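Local coordinates for lipid-transfer protein (Thermomonospora curvata, PDB 6OK1), which is of unknown function but belongs to the thiolase superfamily, carrying N-terminal and C-terminal thiolase-type halves in one chain, at residues A11-T16 / I38-L43; Q28-A33 / V106-F111; V52-D57 / C87-Q92; Q222-V227 / H346-I351. One frame throughout, in Å; residues are numbered along the deposited sequence.

Contact 1. Residues A11-T16 / I38-L43; sequences AGIGAT and IADAGL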
loop_
_atom_site.group_PDB
_atom_site.type_symbol
_atom_site.label_atom_id
_atom_site.label_comp_id
_atom_site.label_asym_id
_atom_site.label_seq_id
_atom_site.Cartn_x
_atom_site.Cartn_y
_atom_site.Cartn_z
ATOM N N ALA A 11 4.826 21.204 -9.832
ATOM C CA ALA A 11 4.756 21.992 -11.042
ATOM C C ALA A 11 3.421 21.888 -11.739
ATOM O O ALA A 11 3.123 22.728 -12.591
ATOM C CB ALA A 11 5.850 21.551 -12.017
ATOM N N GLY A 12 2.624 20.873 -11.409
ATOM C CA GLY A 12 1.344 20.675 -12.048
ATOM C C GLY A 12 0.315 20.164 -11.071
ATOM O O GLY A 12 0.628 19.356 -10.189
ATOM N N ILE A 13 -0.913 20.655 -11.239
ATOM C CA ILE A 13 -2.093 20.178 -10.535
ATOM C C ILE A 13 -3.188 19.900 -11.558
ATOM O O ILE A 13 -3.321 20.587 -12.577
ATOM C CB ILE A 13 -2.583 21.174 -9.454
ATOM C CG1 ILE A 13 -3.029 22.497 -10.093
ATOM C CG2 ILE A 13 -1.471 21.395 -8.422
ATOM C CD1 ILE A 13 -3.546 23.513 -9.095
ATOM N N GLY A 14 -3.984 18.879 -11.274
ATOM C CA GLY A 14 -5.061 18.505 -12.164
ATOM C C GLY A 14 -6.157 17.821 -11.396
ATOM O O GLY A 14 -5.895 17.037 -10.478
ATOM N N ALA A 15 -7.396 18.105 -11.765
ATOM C CA ALA A 15 -8.537 17.537 -11.062
ATOM C C ALA A 15 -9.686 17.334 -12.033
ATOM O O ALA A 15 -9.790 18.026 -13.053
ATOM C CB ALA A 15 -8.985 18.449 -9.916
ATOM N N THR A 16 -10.522 16.347 -11.726
ATOM C CA THR A 16 -11.838 16.253 -12.325
ATOM C C THR A 16 -12.729 17.249 -11.616
ATOM O O THR A 16 -12.337 17.857 -10.614
ATOM C CB THR A 16 -12.430 14.842 -12.188
ATOM O OG1 THR A 16 -12.729 14.564 -10.812
ATOM C CG2 THR A 16 -11.459 13.810 -12.714
ATOM N N ILE A 38 -0.396 16.603 -15.667
ATOM C CA ILE A 38 0.744 16.530 -16.571
ATOM C C ILE A 38 0.719 17.712 -17.533
ATOM O O ILE A 38 1.730 18.399 -17.736
ATOM C CB ILE A 38 0.722 15.182 -17.316
ATOM C CG1 ILE A 38 1.026 14.024 -16.338
ATOM C CG2 ILE A 38 1.703 15.171 -18.482
ATOM C CD1 ILE A 38 0.737 12.618 -16.879
ATOM N N ALA A 39 -0.436 17.950 -18.153
ATOM C CA ALA A 39 -0.570 19.084 -19.066
ATOM C C ALA A 39 -0.349 20.400 -18.335
ATOM O O ALA A 39 0.251 21.333 -18.882
ATOM C CB ALA A 39 -1.945 19.059 -19.723
ATOM N N ASP A 40 -0.821 20.492 -17.096
ATOM C CA ASP A 40 -0.647 21.711 -16.318
ATOM C C ASP A 40 0.824 21.999 -16.067
ATOM O O ASP A 40 1.217 23.168 -15.976
ATOM C CB ASP A 40 -1.384 21.592 -14.986
ATOM C CG ASP A 40 -1.461 22.909 -14.243
ATOM O OD1 ASP A 40 -2.036 23.875 -14.783
ATOM O OD2 ASP A 40 -0.955 22.982 -13.108
ATOM N N ALA A 41 1.643 20.958 -15.939
ATOM C CA ALA A 41 3.078 21.128 -15.741
ATOM C C ALA A 41 3.828 21.366 -17.044
ATOM O O ALA A 41 5.067 21.418 -17.041
ATOM C CB ALA A 41 3.660 19.908 -15.032
ATOM N N GLY A 42 3.110 21.487 -18.150
ATOM C CA GLY A 42 3.747 21.659 -19.440
ATOM C C GLY A 42 4.546 20.467 -19.896
ATOM O O GLY A 42 5.531 20.635 -20.622
ATOM N N LEU A 43 4.158 19.264 -19.477
ATOM C CA LEU A 43 4.850 18.025 -19.799
ATOM C C LEU A 43 3.946 17.112 -20.635
ATOM O O LEU A 43 2.794 17.443 -20.956
ATOM C CB LEU A 43 5.303 17.316 -18.517
ATOM C CG LEU A 43 6.332 18.035 -17.631
ATOM C CD1 LEU A 43 6.541 17.294 -16.283
ATOM C CD2 LEU A 43 7.646 18.160 -18.362
#

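Contact 2. Residues Q28-A33 / V106-F111; sequences QLACEA and VCYRAF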
loop_
_atom_site.group_PDB
_atom_site.type_symbol
_atom_site.label_atom_id
_atom_site.label_comp_id
_atom_site.label_asym_id
_atom_site.label_seq_id
_atom_site.Cartn_x
_atom_site.Cartn_y
_atom_site.Cartn_z
ATOM N N GLN A 28 -11.202 5.967 -14.774
ATOM C CA GLN A 28 -11.309 7.098 -15.683
ATOM C C GLN A 28 -11.038 8.401 -14.945
ATOM O O GLN A 28 -10.352 9.284 -15.462
ATOM C CB GLN A 28 -12.686 7.132 -16.374
ATOM C CG GLN A 28 -12.863 8.363 -17.247
ATOM C CD GLN A 28 -13.923 8.208 -18.336
ATOM O OE1 GLN A 28 -14.459 7.138 -18.569
ATOM N NE2 GLN A 28 -14.212 9.300 -19.006
ATOM N N LEU A 29 -11.548 8.538 -13.723
ATOM C CA LEU A 29 -11.279 9.763 -12.981
ATOM C C LEU A 29 -9.782 9.936 -12.732
ATOM O O LEU A 29 -9.259 11.050 -12.819
ATOM C CB LEU A 29 -12.029 9.742 -11.653
ATOM C CG LEU A 29 -13.565 9.681 -11.717
ATOM C CD1 LEU A 29 -14.133 9.519 -10.328
ATOM C CD2 LEU A 29 -14.106 10.970 -12.367
ATOM N N ALA A 30 -9.103 8.857 -12.333
ATOM C CA ALA A 30 -7.667 8.925 -12.099
ATOM C C ALA A 30 -6.946 9.341 -13.358
ATOM O O ALA A 30 -6.088 10.221 -13.326
ATOM C CB ALA A 30 -7.142 7.586 -11.605
ATOM N N CYS A 31 -7.303 8.731 -14.487
ATOM C CA CYS A 31 -6.635 9.075 -15.736
ATOM C C CYS A 31 -6.894 10.526 -16.121
ATOM O O CYS A 31 -5.977 11.226 -16.566
ATOM C CB CYS A 31 -7.092 8.135 -16.844
ATOM S SG CYS A 31 -6.507 6.466 -16.617
ATOM N N GLU A 32 -8.124 11.004 -15.950
ATOM C CA GLU A 32 -8.405 12.400 -16.278
ATOM C C GLU A 32 -7.562 13.347 -15.430
ATOM O O GLU A 32 -6.958 14.289 -15.952
ATOM C CB GLU A 32 -9.889 12.722 -16.110
ATOM C CG GLU A 32 -10.768 12.111 -17.173
ATOM C CD GLU A 32 -12.239 12.412 -16.968
ATOM O OE1 GLU A 32 -12.563 13.422 -16.295
ATOM O OE2 GLU A 32 -13.069 11.638 -17.489
ATOM N N ALA A 33 -7.540 13.134 -14.116
ATOM C CA ALA A 33 -6.801 14.032 -13.230
ATOM C C ALA A 33 -5.306 13.988 -13.530
ATOM O O ALA A 33 -4.633 15.028 -13.567
ATOM C CB ALA A 33 -7.083 13.643 -11.766
ATOM N N VAL A 106 3.937 11.522 -10.570
ATOM C CA VAL A 106 2.558 11.966 -10.383
ATOM C C VAL A 106 1.960 11.289 -9.157
ATOM O O VAL A 106 1.981 10.065 -9.045
ATOM C CB VAL A 106 1.701 11.704 -11.631
ATOM C CG1 VAL A 106 0.350 12.340 -11.472
ATOM C CG2 VAL A 106 2.399 12.273 -12.879
ATOM N N CYS A 107 1.425 12.095 -8.244
ATOM C CA CYS A 107 0.717 11.625 -7.064
ATOM C C CYS A 107 -0.775 11.790 -7.322
ATOM O O CYS A 107 -1.193 12.849 -7.787
ATOM C CB CYS A 107 1.122 12.433 -5.827
ATOM S SG CYS A 107 2.895 12.623 -5.616
ATOM N N TYR A 108 -1.580 10.753 -7.040
ATOM C CA TYR A 108 -2.997 10.847 -7.392
ATOM C C TYR A 108 -3.886 10.081 -6.418
ATOM O O TYR A 108 -3.440 9.204 -5.679
ATOM C CB TYR A 108 -3.253 10.334 -8.824
ATOM C CG TYR A 108 -2.979 8.849 -9.021
ATOM C CD1 TYR A 108 -1.720 8.403 -9.350
ATOM C CD2 TYR A 108 -3.987 7.900 -8.889
ATOM C CE1 TYR A 108 -1.469 7.046 -9.530
ATOM C CE2 TYR A 108 -3.732 6.541 -9.055
ATOM C CZ TYR A 108 -2.478 6.137 -9.386
ATOM O OH TYR A 108 -2.193 4.818 -9.558
ATOM N N ARG A 109 -5.173 10.432 -6.444
ATOM C CA ARG A 109 -6.219 9.705 -5.749
ATOM C C ARG A 109 -7.503 9.989 -6.503
ATOM O O ARG A 109 -7.791 11.147 -6.814
ATOM C CB ARG A 109 -6.335 10.147 -4.280
ATOM C CG ARG A 109 -7.278 9.318 -3.423
ATOM C CD ARG A 109 -6.684 7.971 -3.082
ATOM N NE ARG A 109 -7.537 7.224 -2.157
ATOM C CZ ARG A 109 -8.451 6.326 -2.495
ATOM N NH1 ARG A 109 -8.662 5.976 -3.765
ATOM N NH2 ARG A 109 -9.180 5.753 -1.531
ATOM N N ALA A 110 -8.265 8.947 -6.799
ATOM C CA ALA A 110 -9.561 9.143 -7.442
ATOM C C ALA A 110 -10.538 8.069 -7.000
ATOM O O ALA A 110 -10.171 6.899 -6.868
ATOM C CB ALA A 110 -9.426 9.133 -8.972
ATOM N N PHE A 111 -11.786 8.465 -6.759
ATOM C CA PHE A 111 -12.767 7.494 -6.302
ATOM C C PHE A 111 -14.180 8.002 -6.540
ATOM O O PHE A 111 -14.418 9.197 -6.783
ATOM C CB PHE A 111 -12.576 7.137 -4.813
ATOM C CG PHE A 111 -12.339 8.314 -3.891
ATOM C CD1 PHE A 111 -13.169 9.429 -3.892
ATOM C CD2 PHE A 111 -11.323 8.250 -2.941
ATOM C CE1 PHE A 111 -12.964 10.489 -2.993
ATOM C CE2 PHE A 111 -11.114 9.292 -2.028
ATOM C CZ PHE A 111 -11.938 10.426 -2.065
#

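Contact 3. Residues V52-D57 / C87-Q92; sequences VTFTAD and CGTVQQ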
loop_
_atom_site.group_PDB
_atom_site.type_symbol
_atom_site.label_atom_id
_atom_site.label_comp_id
_atom_site.label_asym_id
_atom_site.label_seq_id
_atom_site.Cartn_x
_atom_site.Cartn_y
_atom_site.Cartn_z
ATOM N N VAL A 52 2.619 7.608 -7.493
ATOM C CA VAL A 52 2.384 7.370 -6.068
ATOM C C VAL A 52 0.890 7.527 -5.789
ATOM O O VAL A 52 0.260 8.482 -6.247
ATOM C CB VAL A 52 3.207 8.330 -5.184
ATOM C CG1 VAL A 52 3.033 7.962 -3.725
ATOM C CG2 VAL A 52 4.717 8.291 -5.570
ATOM N N THR A 53 0.310 6.596 -5.036
ATOM C CA THR A 53 -1.084 6.778 -4.615
ATOM C C THR A 53 -1.257 6.165 -3.228
ATOM O O THR A 53 -0.279 5.858 -2.533
ATOM C CB THR A 53 -2.063 6.228 -5.666
ATOM O OG1 THR A 53 -3.406 6.542 -5.295
ATOM C CG2 THR A 53 -1.946 4.735 -5.841
ATOM N N PHE A 54 -2.510 6.056 -2.800
ATOM C CA PHE A 54 -2.878 5.496 -1.508
ATOM C C PHE A 54 -2.988 3.975 -1.601
ATOM O O PHE A 54 -3.335 3.426 -2.649
ATOM C CB PHE A 54 -4.244 6.017 -1.048
ATOM C CG PHE A 54 -4.318 7.512 -0.707
ATOM C CD1 PHE A 54 -3.450 8.478 -1.258
ATOM C CD2 PHE A 54 -5.340 7.939 0.138
ATOM C CE1 PHE A 54 -3.617 9.828 -0.950
ATOM C CE2 PHE A 54 -5.499 9.305 0.452
ATOM C CZ PHE A 54 -4.633 10.223 -0.069
ATOM N N THR A 55 -2.812 3.298 -0.464
ATOM C CA THR A 55 -2.952 1.833 -0.486
ATOM C C THR A 55 -4.322 1.405 -1.013
ATOM O O THR A 55 -4.430 0.411 -1.752
ATOM C CB THR A 55 -2.706 1.239 0.907
ATOM O OG1 THR A 55 -3.432 1.985 1.888
ATOM C CG2 THR A 55 -1.292 1.335 1.252
ATOM N N ALA A 56 -5.374 2.145 -0.668
ATOM C CA ALA A 56 -6.750 1.753 -0.985
ATOM C C ALA A 56 -7.183 2.136 -2.392
ATOM O O ALA A 56 -8.269 1.703 -2.821
ATOM C CB ALA A 56 -7.753 2.369 0.014
ATOM N N ASP A 57 -6.392 2.929 -3.103
ATOM C CA ASP A 57 -6.768 3.338 -4.441
ATOM C C ASP A 57 -6.792 2.131 -5.373
ATOM O O ASP A 57 -5.838 1.351 -5.411
ATOM C CB ASP A 57 -5.821 4.408 -4.964
ATOM C CG ASP A 57 -6.443 5.171 -6.108
ATOM O OD1 ASP A 57 -6.524 4.593 -7.210
ATOM O OD2 ASP A 57 -6.922 6.314 -5.918
ATOM N N CYS A 87 -0.259 13.936 2.146
ATOM C CA CYS A 87 1.011 14.650 2.040
ATOM C C CYS A 87 2.187 13.680 1.926
ATOM O O CYS A 87 3.203 14.005 1.293
ATOM C CB CYS A 87 1.157 15.567 3.241
ATOM S SG CYS A 87 0.014 16.977 3.165
ATOM N N GLY A 88 2.044 12.487 2.500
ATOM C CA GLY A 88 3.039 11.446 2.317
ATOM C C GLY A 88 3.270 11.061 0.870
ATOM O O GLY A 88 4.401 10.730 0.494
ATOM N N THR A 89 2.228 11.110 0.024
ATOM C CA THR A 89 2.461 10.767 -1.377
ATOM C C THR A 89 3.408 11.768 -2.009
ATOM O O THR A 89 4.280 11.411 -2.814
ATOM C CB THR A 89 1.163 10.685 -2.196
ATOM O OG1 THR A 89 0.578 11.985 -2.355
ATOM C CG2 THR A 89 0.179 9.688 -1.598
ATOM N N VAL A 90 3.288 13.037 -1.609
ATOM C CA VAL A 90 4.191 14.054 -2.117
ATOM C C VAL A 90 5.590 13.908 -1.511
ATOM O O VAL A 90 6.584 14.137 -2.204
ATOM C CB VAL A 90 3.601 15.448 -1.866
ATOM C CG1 VAL A 90 4.604 16.535 -2.295
ATOM C CG2 VAL A 90 2.296 15.610 -2.639
ATOM N N GLN A 91 5.699 13.544 -0.225
ATOM C CA GLN A 91 7.012 13.209 0.327
ATOM C C GLN A 91 7.682 12.115 -0.490
ATOM O O GLN A 91 8.867 12.220 -0.837
ATOM C CB GLN A 91 6.923 12.772 1.786
ATOM C CG GLN A 91 8.310 12.644 2.395
ATOM C CD GLN A 91 8.302 11.897 3.682
ATOM O OE1 GLN A 91 7.754 10.797 3.756
ATOM N NE2 GLN A 91 8.912 12.464 4.709
ATOM N N GLN A 92 6.937 11.036 -0.787
ATOM C CA GLN A 92 7.459 9.957 -1.624
ATOM C C GLN A 92 8.043 10.493 -2.918
ATOM O O GLN A 92 9.180 10.170 -3.281
ATOM C CB GLN A 92 6.354 8.939 -1.908
ATOM C CG GLN A 92 6.039 8.003 -0.761
ATOM C CD GLN A 92 7.072 6.899 -0.655
ATOM O OE1 GLN A 92 7.464 6.315 -1.670
ATOM N NE2 GLN A 92 7.566 6.658 0.530
#

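Contact 4. Residues Q222-V227 / H346-I351; sequences QALVVV and HGMNGI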
loop_
_atom_site.group_PDB
_atom_site.type_symbol
_atom_site.label_atom_id
_atom_site.label_comp_id
_atom_site.label_asym_id
_atom_site.label_seq_id
_atom_site.Cartn_x
_atom_site.Cartn_y
_atom_site.Cartn_z
ATOM N N GLN A 222 -7.923 13.739 -8.112
ATOM C CA GLN A 222 -6.947 14.810 -7.939
ATOM C C GLN A 222 -5.558 14.255 -8.205
ATOM O O GLN A 222 -5.215 13.173 -7.713
ATOM C CB GLN A 222 -7.001 15.392 -6.524
ATOM C CG GLN A 222 -5.967 16.448 -6.228
ATOM C CD GLN A 222 -6.312 17.793 -6.848
ATOM O OE1 GLN A 222 -7.320 18.412 -6.497
ATOM N NE2 GLN A 222 -5.448 18.268 -7.736
ATOM N N ALA A 223 -4.742 15.019 -8.946
ATOM C CA ALA A 223 -3.374 14.608 -9.246
ATOM C C ALA A 223 -2.435 15.795 -9.109
ATOM O O ALA A 223 -2.852 16.948 -9.161
ATOM C CB ALA A 223 -3.244 14.014 -10.658
ATOM N N LEU A 224 -1.162 15.481 -8.861
ATOM C CA LEU A 224 -0.111 16.461 -8.588
ATOM C C LEU A 224 1.164 15.966 -9.256
ATOM O O LEU A 224 1.505 14.795 -9.096
ATOM C CB LEU A 224 0.145 16.609 -7.082
ATOM C CG LEU A 224 -1.066 16.810 -6.167
ATOM C CD1 LEU A 224 -0.724 16.486 -4.744
ATOM C CD2 LEU A 224 -1.586 18.240 -6.242
ATOM N N VAL A 225 1.881 16.853 -9.965
ATOM C CA VAL A 225 3.129 16.517 -10.657
ATOM C C VAL A 225 4.306 17.098 -9.883
ATOM O O VAL A 225 4.368 18.308 -9.643
ATOM C CB VAL A 225 3.131 17.052 -12.101
ATOM C CG1 VAL A 225 4.489 16.832 -12.746
ATOM C CG2 VAL A 225 2.068 16.345 -12.905
ATOM N N VAL A 226 5.262 16.241 -9.530
ATOM C CA VAL A 226 6.436 16.637 -8.756
ATOM C C VAL A 226 7.661 16.428 -9.634
ATOM O O VAL A 226 7.811 15.370 -10.254
ATOM C CB VAL A 226 6.530 15.818 -7.451
ATOM C CG1 VAL A 226 7.816 16.150 -6.645
ATOM C CG2 VAL A 226 5.290 16.078 -6.572
ATOM N N VAL A 227 8.535 17.439 -9.689
ATOM C CA VAL A 227 9.785 17.365 -10.438
ATOM C C VAL A 227 10.882 18.005 -9.598
ATOM O O VAL A 227 10.626 18.561 -8.525
ATOM C CB VAL A 227 9.678 18.075 -11.809
ATOM C CG1 VAL A 227 8.695 17.373 -12.688
ATOM C CG2 VAL A 227 9.265 19.506 -11.612
ATOM N N HIS A 346 -9.922 13.107 0.328
ATOM C CA HIS A 346 -8.973 12.606 1.321
ATOM C C HIS A 346 -7.700 13.452 1.341
ATOM O O HIS A 346 -6.581 12.916 1.412
ATOM C CB HIS A 346 -8.673 11.129 1.071
ATOM C CG HIS A 346 -9.859 10.234 1.255
ATOM N ND1 HIS A 346 -9.752 8.861 1.325
ATOM C CD2 HIS A 346 -11.179 10.515 1.380
ATOM C CE1 HIS A 346 -10.956 8.336 1.490
ATOM N NE2 HIS A 346 -11.838 9.319 1.521
ATOM N N GLY A 347 -7.877 14.785 1.317
ATOM C CA GLY A 347 -6.811 15.750 1.536
ATOM C C GLY A 347 -6.069 16.191 0.292
ATOM O O GLY A 347 -5.400 17.230 0.313
ATOM N N MET A 348 -6.174 15.429 -0.794
ATOM C CA MET A 348 -5.373 15.730 -1.974
ATOM C C MET A 348 -5.734 17.067 -2.589
ATOM O O MET A 348 -4.848 17.796 -3.062
ATOM C CB MET A 348 -5.528 14.605 -2.985
ATOM C CG MET A 348 -4.938 13.310 -2.500
ATOM S SD MET A 348 -3.109 13.335 -2.312
ATOM C CE MET A 348 -2.567 12.990 -3.978
ATOM N N ASN A 349 -7.027 17.411 -2.602
ATOM C CA ASN A 349 -7.430 18.703 -3.131
ATOM C C ASN A 349 -6.939 19.858 -2.261
ATOM O O ASN A 349 -6.754 20.959 -2.774
ATOM C CB ASN A 349 -8.956 18.769 -3.333
ATOM C CG ASN A 349 -9.750 18.409 -2.081
ATOM O OD1 ASN A 349 -9.437 17.450 -1.393
ATOM N ND2 ASN A 349 -10.815 19.168 -1.807
ATOM N N GLY A 350 -6.632 19.609 -0.989
ATOM C CA GLY A 350 -6.027 20.648 -0.172
ATOM C C GLY A 350 -4.593 20.940 -0.563
ATOM O O GLY A 350 -4.141 22.086 -0.486
ATOM N N ILE A 351 -3.847 19.913 -0.965
ATOM C CA ILE A 351 -2.496 20.164 -1.457
ATOM C C ILE A 351 -2.566 21.037 -2.700
ATOM O O ILE A 351 -1.780 21.967 -2.863
ATOM C CB ILE A 351 -1.755 18.832 -1.720
ATOM C CG1 ILE A 351 -1.700 17.987 -0.435
ATOM C CG2 ILE A 351 -0.349 19.101 -2.209
ATOM C CD1 ILE A 351 -1.150 16.555 -0.605
#

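Contact 1. Residues A11-T16 / I38-L43
Ile13 and Asp40 illustrate how a carboxylate at the end of a helix can hold a strand by its backbone. The Ile13 N-H points almost straight at Asp40 OD2, with N to OD2 at 3.0 Å and an angle of 170° at the hydrogen. It meets the oxygen on the anti side, tilted 28° out of the carboxylate plane. Asp40 CG stands opposite its backbone N (chi1 -169°), which carries the carboxylate to the strand. The two side chains lie alongside each other, and Ile13 CG1 sits 3.7 Å from the same Asp40 OD2.

Next to this bond the backbones come very close. Gly12 CA is 3.9 Å from Ala41 CB, an approach eased by the lack of a side chain on Gly12, and Ala41 CA makes a CA-H...O contact of 3.5 Å to Ala11 O. Ala11 and Gly12 form a classic beta bulge opposite Val225, while the helix closes in a Schellman motif with Gly42 at positive phi.

Further out, Arg359 forms a salt bridge with Asp40 OD2 and His237 hydrogen-bonds to OD1. With both oxygens engaged, the carboxylate is fixed in rotation, and the nearby arginine would be expected to favour its negative charge, making Asp40 a polar junction between strand, helix end and helix 348-359.

Contact 2. Residues Q28-A33 / V106-F111
The ring of Tyr108 meets the helix at one corner, where Ala30 CB lies 4.2 Å from Tyr108 CD2 and approaches the ring obliquely. A chi1 of 65° sets the Tyr108 ring beside the helix, and its hydroxyl hydrogen-bonds to the carbonyl of Ser59. Two other flat groups of the strand pair with each other: the edge of the Phe111 ring stands over one face of the Arg109 guanidinium, with Phe111 CD2 3.4 Å above the plane near its centre. Arg109 forms a salt bridge with Asp57, and the Phe111 ring also meets that of His346.

The closest packing across the contact is made by small residues. Ala110 CB presses against the helix backbone, 3.4 Å from Ala30 N, and lies 3.8 Å from Ala30 CB. Leu29 completes the seat: its CB touches Ala110 CB at 3.8 Å, and its CD1 reaches along the strand to within 3.6 Å of Phe111 O. No hydrogen bond joins the two segments.

On the helix side turned from the strand, Gln28 NE2 donates to Glu32 OE2 one turn on, at 3.0 Å and 154°, and Glu32 also pairs with Arg24. Another protein chain of the assembly packs against this side.

Helix and strand run at 143° with their axes 7.2 Å apart, a close approach at which Ala30 and Ala110 face each other. A helix laid over an interior strand of the mixed sheet in this way is the alpha/beta layering of the N-terminal thiolase half.

Contact 3. Residues V52-D57 / C87-Q92
Two first torsions set up the meeting of Val52 and Thr89. In Val52 a chi1 of -175° carries CG1 opposite the backbone N and onto the helix, where it lies 3.6 Å from Thr89 CB. In Thr89 a chi1 of 69° turns OG1 back to the carbonyl of Ala86, about one helical turn earlier, and leaves the methyl CG2 facing the strand. The threonine thus satisfies its hydroxyl within its own helix, and its side chain meets the strand through CB and CG2.

The Val52 and Thr89 side chains slide past each other in opposite directions. Thr89 CG2 then comes to rest obliquely against the Phe54 ring, 3.8 Å from Phe54 CD1 and 3.9 Å from Phe54 CE1. At the other end Gln92 CB supports Val52 CG1 at 3.9 Å, the two side chains crossing at about a right angle. Beyond CB the Gln92 chain bends at its second torsion, and its polar end finds other partners: OE1 bonds to Ser77 OG, and NE2 to Gln92 OE1 of the second subunit.

Strand 52-54 and helix 87-92 run nearly antiparallel, at 156°, with axes 8.0 Å apart. Strand 50-54 is flanked in the sheet by 75-79 and 104-112, and Thr53 OG1 is tied to Tyr108 O of the latter. Met348 of helix 348-359 touches both Phe54 and Thr89, so the pair sits where two helices share one face of the sheet, with the subunit interface at the Gln92 end.

Contact 4. Residues Q222-V227 / H346-I351
Gln222 and Asn349 cross at about a right angle, yet their amide planes are only 14° apart, and no hydrogen bond joins them. Gln222 OE1 instead rests against the aliphatic base of Asn349, 3.4 Å from Asn349 CA. With Gln222 CG swung opposite the backbone N (chi1 176°), it comes to 3.6 Å from Met348 O; the bend at chi2 (77°) then lets NE2 return to its own strand, donating to Ala223 O at 3.2 Å. Asn349 sends its amide the other way, to Glu342, Gln339 and the carbonyl of Ala343.

Two residues along the strand, Leu224 lies crosswise to Ile351, and its CD1 meets Ile351 CG2 at 3.7 Å. The same methyl is approached from the first turn of the helix by Met348 CE, at 4.0 Å. Met348 is folded at both outer torsions, and its CB also packs on Gln222 CG, 3.8 Å away. One methionine therefore spans both strand positions.

Gly347 occupies the N-cap, so these contacts fall on the opening turn of helix 348-359. The strand is part of the N-terminal thiolase half and the helix part of the C-terminal one, so the packing joins the two halves, consistent with the central helical layer of the thiolase fold.

Overall arrangement
All four contacts draw on one mixed sheet. Contacts 2, 3 and 4 are made by buried residues alone, while contact 1 includes the partly exposed Ile13 and Asp40. Contact 4, centred about 8 Å from the chain centre, and contact 3, at about 11 Å, use one sheet face and touch through Phe54 and Met348; their packing is mainly apolar, with their polar groups bonded to partners other than the facing segment. Contacts 1 and 2 share helix 26-40 on the opposite face and lie further out, at about 18 and 16 Å. Contact 2 packs closely on alanines, whereas contact 1, at the helix end, is the only one with a hydrogen bond across its segments.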